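Local structure of bacteriocin (Pseudomonas syringae pv. tomato, 4FZL) at residues A7-L12 with G36-V41; A24-Q29 with K44-A49; D50-E55 with R60-E65; L101-G104 with G109-L112; N133-A138 with G182-S187. The protein kills sensitive bacteria, probably by degrading lipid II, the membrane-bound precursor of peptidoglycan, as other colicin M-like bacteriocins do, and binds calcium. All coordinates share one frame; numbering follows the deposited sequence.

Contact 1. Residues A7-L12 with G36-V41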
# COMPACT_ATOMS: atom_id res chain seq x y z
N ALA A 7 3.70 24.42 -8.81
CA ALA A 7 4.75 24.04 -7.87
C ALA A 7 4.66 24.88 -6.56
O ALA A 7 4.93 24.37 -5.44
CB ALA A 7 6.15 24.17 -8.49
N THR A 8 4.38 26.19 -6.69
CA THR A 8 4.21 27.04 -5.53
C THR A 8 3.18 26.52 -4.52
O THR A 8 3.47 26.43 -3.30
CB THR A 8 3.92 28.47 -5.97
OG1 THR A 8 5.01 28.95 -6.76
CG2 THR A 8 3.72 29.42 -4.76
N VAL A 9 2.04 26.11 -5.03
CA VAL A 9 0.97 25.55 -4.22
C VAL A 9 1.42 24.20 -3.63
O VAL A 9 1.25 23.95 -2.43
CB VAL A 9 -0.33 25.41 -5.03
CG1 VAL A 9 -1.37 24.38 -4.40
CG2 VAL A 9 -0.90 26.84 -5.27
N LEU A 10 2.07 23.37 -4.42
CA LEU A 10 2.56 22.12 -3.84
C LEU A 10 3.44 22.40 -2.60
O LEU A 10 3.30 21.70 -1.61
CB LEU A 10 3.32 21.23 -4.84
CG LEU A 10 2.57 20.66 -6.00
CD1 LEU A 10 3.50 19.97 -7.08
CD2 LEU A 10 1.53 19.59 -5.50
N LEU A 11 4.42 23.29 -2.74
CA LEU A 11 5.33 23.55 -1.64
C LEU A 11 4.59 24.13 -0.47
O LEU A 11 4.82 23.69 0.62
CB LEU A 11 6.47 24.47 -2.04
CG LEU A 11 7.45 23.72 -2.97
CD1 LEU A 11 8.54 24.69 -3.49
CD2 LEU A 11 8.18 22.62 -2.16
N LEU A 12 3.66 25.06 -0.71
CA LEU A 12 2.81 25.62 0.37
C LEU A 12 1.99 24.54 1.12
O LEU A 12 1.82 24.64 2.36
CB LEU A 12 1.83 26.68 -0.14
CG LEU A 12 2.41 28.08 -0.37
CD1 LEU A 12 1.41 28.98 -1.11
CD2 LEU A 12 2.84 28.78 0.90
N GLY A 36 -9.18 18.72 -10.97
CA GLY A 36 -8.47 19.38 -12.04
C GLY A 36 -6.96 19.26 -12.00
O GLY A 36 -6.42 18.29 -11.44
N ILE A 37 -6.29 20.23 -12.64
CA ILE A 37 -4.81 20.17 -12.77
C ILE A 37 -4.09 20.08 -11.43
O ILE A 37 -3.26 19.20 -11.27
CB ILE A 37 -4.24 21.34 -13.61
CG1 ILE A 37 -4.76 21.21 -15.05
CG2 ILE A 37 -2.71 21.42 -13.53
CD1 ILE A 37 -4.51 22.49 -15.88
N GLN A 38 -4.37 21.01 -10.51
CA GLN A 38 -3.68 20.97 -9.27
C GLN A 38 -3.88 19.65 -8.52
O GLN A 38 -2.93 19.11 -7.95
CB GLN A 38 -4.07 22.12 -8.38
CG GLN A 38 -3.56 23.42 -8.89
CD GLN A 38 -2.33 23.94 -8.14
OE1 GLN A 38 -1.45 23.19 -7.63
NE2 GLN A 38 -2.29 25.25 -8.05
N SER A 39 -5.10 19.14 -8.52
CA SER A 39 -5.39 17.85 -7.92
C SER A 39 -4.64 16.68 -8.55
O SER A 39 -4.09 15.78 -7.84
CB SER A 39 -6.90 17.54 -7.94
OG SER A 39 -7.64 18.42 -7.19
N LYS A 40 -4.57 16.69 -9.88
CA LYS A 40 -3.93 15.58 -10.62
C LYS A 40 -2.45 15.65 -10.40
O LYS A 40 -1.78 14.63 -10.19
CB LYS A 40 -4.31 15.62 -12.09
CG LYS A 40 -5.77 15.20 -12.36
CD LYS A 40 -6.07 15.31 -13.84
CE LYS A 40 -7.55 15.32 -14.17
NZ LYS A 40 -7.83 15.78 -15.55
N VAL A 41 -1.94 16.87 -10.43
CA VAL A 41 -0.48 17.03 -10.22
C VAL A 41 -0.09 16.65 -8.73
O VAL A 41 0.92 15.95 -8.51
CB VAL A 41 0.04 18.46 -10.54
CG1 VAL A 41 1.51 18.67 -10.11
CG2 VAL A 41 -0.14 18.71 -12.03
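Two helices of the N-terminal helical region, 5-12 and 37-54, meet here through V9 and L10 on one and Q38 and V41 on the other. The interface has a buried half and a half nearer to solvent. In the buried half, L10 and V41 lie roughly perpendicular and touch methyl to methyl, L10 CD1 lying 3.9 Å from V41 CG1. V41 reaches the spot because CG1 stands anti to its backbone N (chi1 171°). Both residues have further apolar neighbours, L10 against A67 and I70 of helix 59-70 and V41 against V6, which is why short branched hydrocarbons suit this buried place.

Toward solvent the partners change character. V9 and Q38, both partly exposed, mark the nearest approach of the backbones, with their CA atoms 8.3 Å apart. The Q38 chain bends at chi2 (-103°), which brings its amide against the branched end of the valine. No hydrogen bond forms across the two segments; the contact is van der Waals only. A glutamine serves well at such a partly exposed border, since its flexible chain lets the flat amide lie against the valine. Q38 also leans on Q29 and D33 of helix 22-33. D33 OD1 accepts from both S39 OG and the N of the N-cap residue G36, which ties the start of helix 37-54 to the preceding helix. The amide straddles the valine: Q38 OE1 lies 3.4 Å from V9 CG1, while Q38 NE2 lies 3.5 Å from V9 CG2.

Contact 2. Residues A24-Q29 with K44-A49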
# COMPACT_ATOMS: atom_id res chain seq x y z
N ALA A 24 -7.82 14.85 4.15
CA ALA A 24 -8.77 15.99 4.25
C ALA A 24 -8.33 17.14 3.27
O ALA A 24 -9.14 17.83 2.65
CB ALA A 24 -8.83 16.53 5.66
N THR A 25 -7.04 17.40 3.25
CA THR A 25 -6.47 18.49 2.43
C THR A 25 -6.63 18.17 0.94
O THR A 25 -7.00 19.06 0.12
CB THR A 25 -4.96 18.74 2.77
OG1 THR A 25 -4.83 18.98 4.16
CG2 THR A 25 -4.38 19.92 2.00
N PHE A 26 -6.43 16.88 0.55
CA PHE A 26 -6.61 16.51 -0.80
C PHE A 26 -8.09 16.51 -1.23
O PHE A 26 -8.43 16.96 -2.35
CB PHE A 26 -5.98 15.16 -1.04
CG PHE A 26 -6.08 14.76 -2.46
CD1 PHE A 26 -5.24 15.41 -3.37
CD2 PHE A 26 -6.94 13.76 -2.92
CE1 PHE A 26 -5.29 15.01 -4.69
CE2 PHE A 26 -6.99 13.42 -4.23
CZ PHE A 26 -6.17 14.03 -5.13
N GLN A 27 -8.98 16.08 -0.33
CA GLN A 27 -10.39 16.18 -0.60
C GLN A 27 -10.79 17.64 -0.86
O GLN A 27 -11.56 17.94 -1.70
CB GLN A 27 -11.20 15.63 0.61
CG GLN A 27 -11.13 14.14 0.73
CD GLN A 27 -11.72 13.58 2.02
OE1 GLN A 27 -12.22 12.39 2.06
NE2 GLN A 27 -11.59 14.29 3.03
N ASP A 28 -10.27 18.55 -0.08
CA ASP A 28 -10.64 19.97 -0.24
C ASP A 28 -10.09 20.48 -1.61
O ASP A 28 -10.75 21.23 -2.28
CB ASP A 28 -10.04 20.83 0.87
CG ASP A 28 -10.74 20.67 2.24
OD1 ASP A 28 -11.86 20.16 2.34
OD2 ASP A 28 -10.17 21.13 3.26
N GLN A 29 -8.87 20.07 -1.98
CA GLN A 29 -8.29 20.52 -3.20
C GLN A 29 -9.14 19.98 -4.36
O GLN A 29 -9.42 20.66 -5.33
CB GLN A 29 -6.82 20.08 -3.33
CG GLN A 29 -6.26 20.22 -4.73
CD GLN A 29 -6.06 21.69 -5.02
OE1 GLN A 29 -5.10 22.29 -4.52
NE2 GLN A 29 -6.94 22.27 -5.86
N LYS A 44 -0.17 12.74 -8.58
CA LYS A 44 1.03 12.21 -9.15
C LYS A 44 2.32 12.45 -8.35
O LYS A 44 3.22 11.61 -8.33
CB LYS A 44 1.15 12.65 -10.63
CG LYS A 44 0.17 12.00 -11.60
CD LYS A 44 0.38 12.28 -13.09
CE LYS A 44 -0.18 13.59 -13.47
NZ LYS A 44 0.05 13.79 -14.95
N THR A 45 2.36 13.59 -7.67
CA THR A 45 3.48 13.89 -6.80
C THR A 45 3.46 12.92 -5.61
O THR A 45 4.54 12.47 -5.17
CB THR A 45 3.46 15.37 -6.34
OG1 THR A 45 3.51 16.19 -7.51
CG2 THR A 45 4.60 15.73 -5.28
N PHE A 46 2.25 12.67 -5.03
CA PHE A 46 2.18 11.71 -3.94
C PHE A 46 2.75 10.35 -4.40
O PHE A 46 3.44 9.66 -3.62
CB PHE A 46 0.76 11.48 -3.42
CG PHE A 46 0.02 12.69 -2.93
CD1 PHE A 46 0.66 13.85 -2.49
CD2 PHE A 46 -1.34 12.67 -2.93
CE1 PHE A 46 -0.07 14.93 -2.11
CE2 PHE A 46 -2.09 13.75 -2.46
CZ PHE A 46 -1.43 14.89 -2.07
N ALA A 47 2.33 9.92 -5.61
CA ALA A 47 2.83 8.64 -6.03
C ALA A 47 4.34 8.62 -6.22
O ALA A 47 5.01 7.64 -5.90
CB ALA A 47 2.17 8.34 -7.33
N ALA A 48 4.87 9.72 -6.79
CA ALA A 48 6.31 9.82 -6.95
C ALA A 48 7.06 9.84 -5.59
O ALA A 48 8.18 9.27 -5.48
CB ALA A 48 6.65 11.06 -7.78
N ALA A 49 6.48 10.57 -4.63
CA ALA A 49 7.13 10.70 -3.35
C ALA A 49 7.12 9.32 -2.63
O ALA A 49 8.07 8.91 -2.00
CB ALA A 49 6.41 11.78 -2.53
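The rings of F26 and F46 form an offset edge-to-face pair, the edge of F46 directed toward the face of F26. Their planes are inclined at 66° and their centroids lie 5.6 Å apart. The closest atoms are F26 CD1 and F46 CE2, at 3.7 Å, and F46 CZ follows at 4.1 Å from the same F26 CD1, so one corner of the F46 ring does the touching. Such a tilt sets the slightly positive C-H rim of one ring against the electron-rich face of the other.

The two residues come from consecutive helices, 22-33 and 37-54, and both CB atoms point toward the opposite helix. F26 holds its ring anti to the backbone N (chi1 -177°), whereas F46 has CG anti to the carbonyl carbon (chi1 -58°). Phenylalanine suits the place because the backbones stand well apart: even the nearest CA atoms, of F26 and F46, are 10.5 Å from each other, a gap that two long, flat, apolar side chains can span. Both residues are buried and no hydrogen bond crosses between the segments.

Further rings continue the pattern. F46 makes edge-to-face pairs with Y17 and F98 as well, and F26 packs against Y17 and L43. Together F26, F46, Y17 and F98 make an aromatic cluster built on edge-to-face pairs, set in the buried core between helices 22-33 and 37-54 of the N-terminal helical region.

Contact 3. Residues D50-E55 with R60-E65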
# COMPACT_ATOMS: atom_id res chain seq x y z
N ASP A 50 5.99 8.62 -2.73
CA ASP A 50 5.91 7.29 -2.17
C ASP A 50 6.93 6.36 -2.80
O ASP A 50 7.54 5.55 -2.12
CB ASP A 50 4.53 6.68 -2.40
CG ASP A 50 4.34 5.35 -1.73
OD1 ASP A 50 4.17 5.31 -0.49
OD2 ASP A 50 4.32 4.34 -2.40
N GLN A 51 7.04 6.40 -4.12
CA GLN A 51 8.06 5.63 -4.80
C GLN A 51 9.49 5.91 -4.23
O GLN A 51 10.28 5.00 -4.00
CB GLN A 51 7.95 5.89 -6.32
CG GLN A 51 8.91 5.14 -7.25
CD GLN A 51 8.57 3.73 -7.43
OE1 GLN A 51 7.41 3.40 -7.46
NE2 GLN A 51 9.57 2.88 -7.56
N ARG A 52 9.80 7.19 -4.07
CA ARG A 52 11.06 7.52 -3.50
C ARG A 52 11.23 7.05 -2.02
O ARG A 52 12.33 6.63 -1.65
CB ARG A 52 11.39 9.02 -3.56
CG ARG A 52 11.56 9.56 -4.97
CD ARG A 52 12.14 10.95 -4.89
NE ARG A 52 12.24 11.60 -6.19
CZ ARG A 52 12.95 12.71 -6.41
NH1 ARG A 52 13.60 13.31 -5.42
NH2 ARG A 52 12.97 13.24 -7.62
N GLU A 53 10.17 7.15 -1.21
CA GLU A 53 10.21 6.58 0.13
C GLU A 53 10.47 5.03 0.06
O GLU A 53 11.25 4.52 0.89
CB GLU A 53 8.95 6.89 0.92
CG GLU A 53 9.04 6.53 2.37
CD GLU A 53 7.79 6.92 3.19
OE1 GLU A 53 7.93 7.23 4.40
OE2 GLU A 53 6.71 6.95 2.61
N ALA A 54 9.90 4.36 -0.94
CA ALA A 54 10.15 2.93 -1.06
C ALA A 54 11.62 2.63 -1.36
O ALA A 54 12.10 1.53 -1.08
CB ALA A 54 9.31 2.30 -2.16
N GLU A 55 12.28 3.60 -1.96
CA GLU A 55 13.71 3.52 -2.34
C GLU A 55 14.63 3.96 -1.26
O GLU A 55 15.82 3.95 -1.46
CB GLU A 55 13.95 4.26 -3.68
CG GLU A 55 13.26 3.56 -4.88
CD GLU A 55 13.00 4.43 -6.13
OE1 GLU A 55 13.28 5.66 -6.13
OE2 GLU A 55 12.47 3.85 -7.15
N ARG A 60 8.99 13.66 3.22
CA ARG A 60 8.76 15.07 3.01
C ARG A 60 9.88 15.66 2.08
O ARG A 60 9.60 16.51 1.23
CB ARG A 60 8.73 15.82 4.34
CG ARG A 60 8.68 17.35 4.26
CD ARG A 60 7.43 17.72 3.40
NE ARG A 60 7.30 19.18 3.31
CZ ARG A 60 6.85 19.96 4.29
NH1 ARG A 60 6.51 19.44 5.46
NH2 ARG A 60 6.69 21.30 4.14
N THR A 61 11.13 15.23 2.27
CA THR A 61 12.23 15.66 1.43
C THR A 61 11.93 15.33 0.02
O THR A 61 12.06 16.17 -0.89
CB THR A 61 13.57 15.06 1.84
OG1 THR A 61 13.81 15.43 3.22
CG2 THR A 61 14.75 15.58 0.98
N ALA A 62 11.46 14.10 -0.22
CA ALA A 62 11.14 13.54 -1.59
C ALA A 62 10.02 14.44 -2.21
O ALA A 62 10.15 14.96 -3.33
CB ALA A 62 10.68 12.09 -1.54
N TYR A 63 8.95 14.63 -1.43
CA TYR A 63 7.84 15.47 -1.84
C TYR A 63 8.32 16.87 -2.26
O TYR A 63 8.00 17.37 -3.36
CB TYR A 63 6.82 15.57 -0.71
CG TYR A 63 5.68 16.54 -1.03
CD1 TYR A 63 4.53 16.06 -1.63
CD2 TYR A 63 5.80 17.88 -0.74
CE1 TYR A 63 3.44 16.90 -1.92
CE2 TYR A 63 4.79 18.72 -1.06
CZ TYR A 63 3.61 18.29 -1.66
OH TYR A 63 2.55 19.19 -1.95
N ASN A 64 9.10 17.48 -1.34
CA ASN A 64 9.61 18.83 -1.60
C ASN A 64 10.51 18.85 -2.88
O ASN A 64 10.39 19.78 -3.74
CB ASN A 64 10.42 19.39 -0.44
CG ASN A 64 9.59 19.74 0.78
OD1 ASN A 64 8.40 19.96 0.72
ND2 ASN A 64 10.26 19.79 1.95
N GLU A 65 11.37 17.83 -3.02
CA GLU A 65 12.24 17.78 -4.19
C GLU A 65 11.50 17.58 -5.49
O GLU A 65 11.91 18.18 -6.51
CB GLU A 65 13.34 16.74 -4.03
CG GLU A 65 14.34 17.20 -2.97
CD GLU A 65 15.12 18.50 -3.41
OE1 GLU A 65 15.68 18.55 -4.53
OE2 GLU A 65 15.18 19.48 -2.66
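R52 starts with CG anti to its carbonyl carbon (chi1 -65°) and then runs extended from CG to NE, which carries the chain across A62 and out to E65 on the next helix. On the way its aliphatic part lies against the methyl of A62: R52 CB is 3.7 Å and R52 CD 3.8 Å from A62 CB. The guanidinium then passes with one face over A62 O, and R52 NH1 stops 3.7 Å from E65 CB.

E65 does not complete an ion pair. Its chain bends at chi2 (-65°) and directs the carboxylate away from the guanidinium, leaving E65 OE1 5.7 Å from R52 NH1. The opposite charges probably attract weakly, without contact. Alanine fits because the backbones come very near, with the CA atoms of R52 and A62 only 6.3 Å apart; a single methyl fills such a space, while an arginine can lay its methylenes over it.

Q51, in the last turn of helix 37-54, donates from NE2 to OE2 of E55 just beyond the helix, over 3.1 Å; within helix 59-70, R60 NE donates to N64 OD1 over 2.9 Å.

Helices 37-54 and 59-70, joined by a short turn, form an alpha-alpha hairpin, and the contact packs them together next to that turn. Away from it, D50 binds S91, T96 and H99, R60 forms a salt bridge with D15, and Y63 OH reaches L10 O of helix 5-12.

Contact 4. Residues L101-G104 with G109-L112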
# COMPACT_ATOMS: atom_id res chain seq x y z
N LEU A 101 -3.96 4.51 -5.59
CA LEU A 101 -5.07 5.20 -6.25
C LEU A 101 -4.62 5.78 -7.65
O LEU A 101 -5.24 5.61 -8.71
CB LEU A 101 -5.62 6.35 -5.38
CG LEU A 101 -6.69 7.25 -5.99
CD1 LEU A 101 -7.92 6.38 -6.07
CD2 LEU A 101 -6.88 8.39 -5.00
N ALA A 102 -3.50 6.50 -7.57
CA ALA A 102 -2.84 7.03 -8.78
C ALA A 102 -2.61 5.91 -9.84
O ALA A 102 -2.85 6.13 -11.03
CB ALA A 102 -1.51 7.75 -8.43
N HIS A 103 -2.17 4.74 -9.40
CA HIS A 103 -1.79 3.70 -10.28
C HIS A 103 -3.04 3.22 -11.02
O HIS A 103 -2.96 2.84 -12.17
CB HIS A 103 -1.13 2.55 -9.54
CG HIS A 103 -0.42 1.62 -10.45
ND1 HIS A 103 0.82 1.90 -10.94
CD2 HIS A 103 -0.81 0.39 -11.01
CE1 HIS A 103 1.16 0.91 -11.77
NE2 HIS A 103 0.18 -0.02 -11.76
N GLY A 104 -4.20 3.20 -10.37
CA GLY A 104 -5.43 2.70 -11.07
C GLY A 104 -5.87 3.66 -12.21
O GLY A 104 -6.55 3.26 -13.15
N GLY A 109 -2.89 -0.51 -16.06
CA GLY A 109 -3.11 -1.91 -15.71
C GLY A 109 -1.81 -2.66 -15.40
O GLY A 109 -1.83 -3.86 -15.18
N ALA A 110 -0.68 -1.98 -15.36
CA ALA A 110 0.60 -2.66 -15.07
C ALA A 110 0.57 -3.21 -13.66
O ALA A 110 -0.00 -2.58 -12.77
CB ALA A 110 1.78 -1.68 -15.20
N PRO A 111 1.17 -4.39 -13.41
CA PRO A 111 1.30 -4.79 -12.00
C PRO A 111 2.12 -3.80 -11.16
O PRO A 111 2.98 -3.11 -11.73
CB PRO A 111 2.05 -6.12 -12.07
CG PRO A 111 2.05 -6.54 -13.50
CD PRO A 111 1.83 -5.32 -14.33
N LEU A 112 1.91 -3.74 -9.82
CA LEU A 112 2.61 -2.84 -8.88
C LEU A 112 3.17 -3.85 -7.85
O LEU A 112 2.60 -4.97 -7.63
CB LEU A 112 1.50 -1.86 -8.27
CG LEU A 112 1.50 -0.97 -7.10
CD1 LEU A 112 2.54 0.08 -7.38
CD2 LEU A 112 0.22 -0.20 -6.91
O HOH W 1 -4.01 0.83 -13.95
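H103 lays one face of its imidazole against L112, whose CB sits 4.3 Å from the ring centroid and 14° off the ring normal, a CH-pi contact. The two side chains run antiparallel, which sets L112 CD2 4.0 Å from H103 CG. Leucine suits this place: it is buried, and its hydrocarbon gives an aromatic face an apolar cover.

The ring edge is used differently. H103 NE2 donates to A110 O over 2.8 Å, nearly straight at 165°. The oxygen lies close to the ring plane, although NE2 stands above the plane of the A110 carbonyl. CG anti to the backbone N (chi1 -165°) swings the imidazole off helix 96-106 toward the returning loop. A water adds a second link, giving a hydrogen to H103 O at 2.9 Å and accepting one from G109 N at 2.7 Å. Together the direct bond and the water fasten the loop that turns back from helix 96-106 into strand 112-113. G109 has a positive phi, which glycine adopts easily.

L112 begins that strand, pairs through its backbone with S225 and E227, and lies with its side chain about 12 Å from the bound calcium. H88 and Y224 make edge-to-face contacts with the imidazole.

On its other nitrogen, H103 ND1 hydrogen-bonds Y83 OH. With both nitrogens engaged and one face against L112, the ring can hardly rotate, and NE2 must carry the hydrogen it gives to A110 O.

Contact 5. Residues N133-A138 with G182-S187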
# COMPACT_ATOMS: atom_id res chain seq x y z
N ASN A 133 -5.53 -25.21 14.39
CA ASN A 133 -6.14 -26.53 14.17
C ASN A 133 -5.19 -27.46 13.38
O ASN A 133 -5.11 -28.65 13.65
CB ASN A 133 -7.44 -26.44 13.34
CG ASN A 133 -8.67 -26.19 14.18
OD1 ASN A 133 -8.56 -25.91 15.39
ND2 ASN A 133 -9.86 -26.26 13.55
N VAL A 134 -4.52 -26.90 12.37
CA VAL A 134 -3.62 -27.72 11.52
C VAL A 134 -2.33 -28.06 12.24
O VAL A 134 -1.84 -29.21 12.17
CB VAL A 134 -3.32 -27.04 10.18
CG1 VAL A 134 -2.33 -27.84 9.33
CG2 VAL A 134 -4.62 -26.85 9.44
N ILE A 135 -1.77 -27.04 12.87
CA ILE A 135 -0.62 -27.15 13.85
C ILE A 135 -0.82 -28.31 14.80
O ILE A 135 0.06 -29.20 14.96
CB ILE A 135 -0.16 -25.87 14.52
CG1 ILE A 135 0.35 -24.91 13.44
CG2 ILE A 135 1.03 -26.14 15.40
CD1 ILE A 135 0.67 -23.56 13.98
N GLN A 136 -2.00 -28.33 15.40
CA GLN A 136 -2.31 -29.30 16.44
C GLN A 136 -3.13 -30.49 15.90
O GLN A 136 -3.86 -31.13 16.64
CB GLN A 136 -3.00 -28.56 17.58
CG GLN A 136 -2.18 -27.34 17.97
CD GLN A 136 -2.69 -26.59 19.19
OE1 GLN A 136 -1.89 -26.19 20.06
NE2 GLN A 136 -4.01 -26.37 19.26
N SER A 137 -2.96 -30.81 14.62
CA SER A 137 -3.47 -32.05 14.05
C SER A 137 -2.46 -33.21 14.24
O SER A 137 -1.36 -33.00 14.82
CB SER A 137 -3.87 -31.86 12.57
OG SER A 137 -2.75 -31.71 11.72
N ALA A 138 -2.86 -34.40 13.83
CA ALA A 138 -2.11 -35.69 13.99
C ALA A 138 -0.67 -35.56 13.54
O ALA A 138 -0.41 -35.54 12.34
CB ALA A 138 -2.76 -36.77 13.19
N GLY A 182 4.10 -33.15 23.98
CA GLY A 182 3.06 -32.45 23.23
C GLY A 182 3.40 -30.96 23.16
O GLY A 182 2.59 -30.17 22.71
N ALA A 183 4.58 -30.58 23.63
CA ALA A 183 5.09 -29.22 23.42
C ALA A 183 5.69 -29.07 21.99
O ALA A 183 6.43 -29.95 21.54
CB ALA A 183 6.14 -28.91 24.46
N TRP A 184 5.43 -27.95 21.32
CA TRP A 184 5.92 -27.80 19.93
C TRP A 184 6.40 -26.41 19.63
O TRP A 184 5.97 -25.43 20.26
CB TRP A 184 4.84 -28.16 18.91
CG TRP A 184 3.56 -27.36 19.11
CD1 TRP A 184 2.44 -27.74 19.85
CD2 TRP A 184 3.25 -26.01 18.60
NE1 TRP A 184 1.48 -26.75 19.83
CE2 TRP A 184 1.89 -25.69 19.09
CE3 TRP A 184 3.91 -25.07 17.81
CZ2 TRP A 184 1.27 -24.48 18.80
CZ3 TRP A 184 3.27 -23.84 17.53
CH2 TRP A 184 1.97 -23.56 18.00
N THR A 185 7.34 -26.35 18.68
CA THR A 185 7.80 -25.11 18.07
C THR A 185 7.65 -25.17 16.56
O THR A 185 7.88 -26.22 15.89
CB THR A 185 9.26 -24.80 18.43
OG1 THR A 185 9.36 -24.75 19.84
CG2 THR A 185 9.70 -23.42 17.85
N PHE A 186 7.18 -24.04 16.01
CA PHE A 186 7.08 -23.88 14.57
C PHE A 186 8.13 -22.86 14.19
O PHE A 186 8.26 -21.84 14.85
CB PHE A 186 5.69 -23.37 14.17
CG PHE A 186 5.63 -22.94 12.73
CD1 PHE A 186 5.35 -23.87 11.71
CD2 PHE A 186 6.00 -21.65 12.39
CE1 PHE A 186 5.40 -23.49 10.35
CE2 PHE A 186 6.04 -21.27 11.01
CZ PHE A 186 5.72 -22.16 10.04
N SER A 187 8.92 -23.16 13.17
CA SER A 187 9.84 -22.19 12.56
C SER A 187 9.58 -22.19 11.07
O SER A 187 9.49 -23.23 10.43
CB SER A 187 11.32 -22.50 12.83
OG SER A 187 11.80 -23.60 12.05
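I135, the last residue of helix 129-135, stands over W184 at the start of strand 184-197; the nearest backbone approach is between the CA atoms of I135 and F186, 8.4 Å apart, and Q136 is the first residue to depart from helical backbone angles. The CG2 methyl of I135 stands over the six-membered ring of the indole, 3.6 Å from the ring centroid and only 3° off the normal, a nearly ideal CH-pi contact. The methyl is 3.8 Å from W184 CH2 and much the same from the other carbons of that ring. CG of W184 occupies the crowded position between backbone N and carbonyl carbon (chi1 55°), from which the indole spreads beneath the helix end. A beta-branched isoleucine has a short methyl to set on a broad face, and tryptophan offers the widest face there is.

Polar contact is confined to the rim. W184 NE1 makes a weak hydrogen bond of 3.4 Å to Q136 OE1, bent to 143°, with the amide at right angles to the indole plane. Q136 is exposed, so its long extended chain can reach the indole N-H from the surface. S137 closes the helix end: both S137 OG (2.7 Å) and S137 N (3.1 Å) donate to V134 O.

The helix end rests on the sheet, I135 also touching L146 of strand 142-153 and I176 of strand 167-178. W184 packs on V236 of strand 232-238, and its side chain lies about 6 Å from that of D177, a magnesium-binding residue of this protein that holds no metal here.

In the fold
Contacts 1, 2 and 3 all use helix 37-54, which meets helix 5-12 near its start, helix 22-33 at its middle and helix 59-70 near its end. Contact 2 is fully buried and purely aromatic; contacts 1 and 3 are partly buried and mix apolar packing with long polar side chains. Y63, in segment 60-65 of contact 3, touches both contact 1 and contact 2. Contact 4 touches contact 2 through A102 and A47, but relies on one direct hydrogen bond, a bridging water and a CH-pi contact. Contact 5 stands apart, its centre about 40 Å from that of contact 4, where a helix meets the sheet.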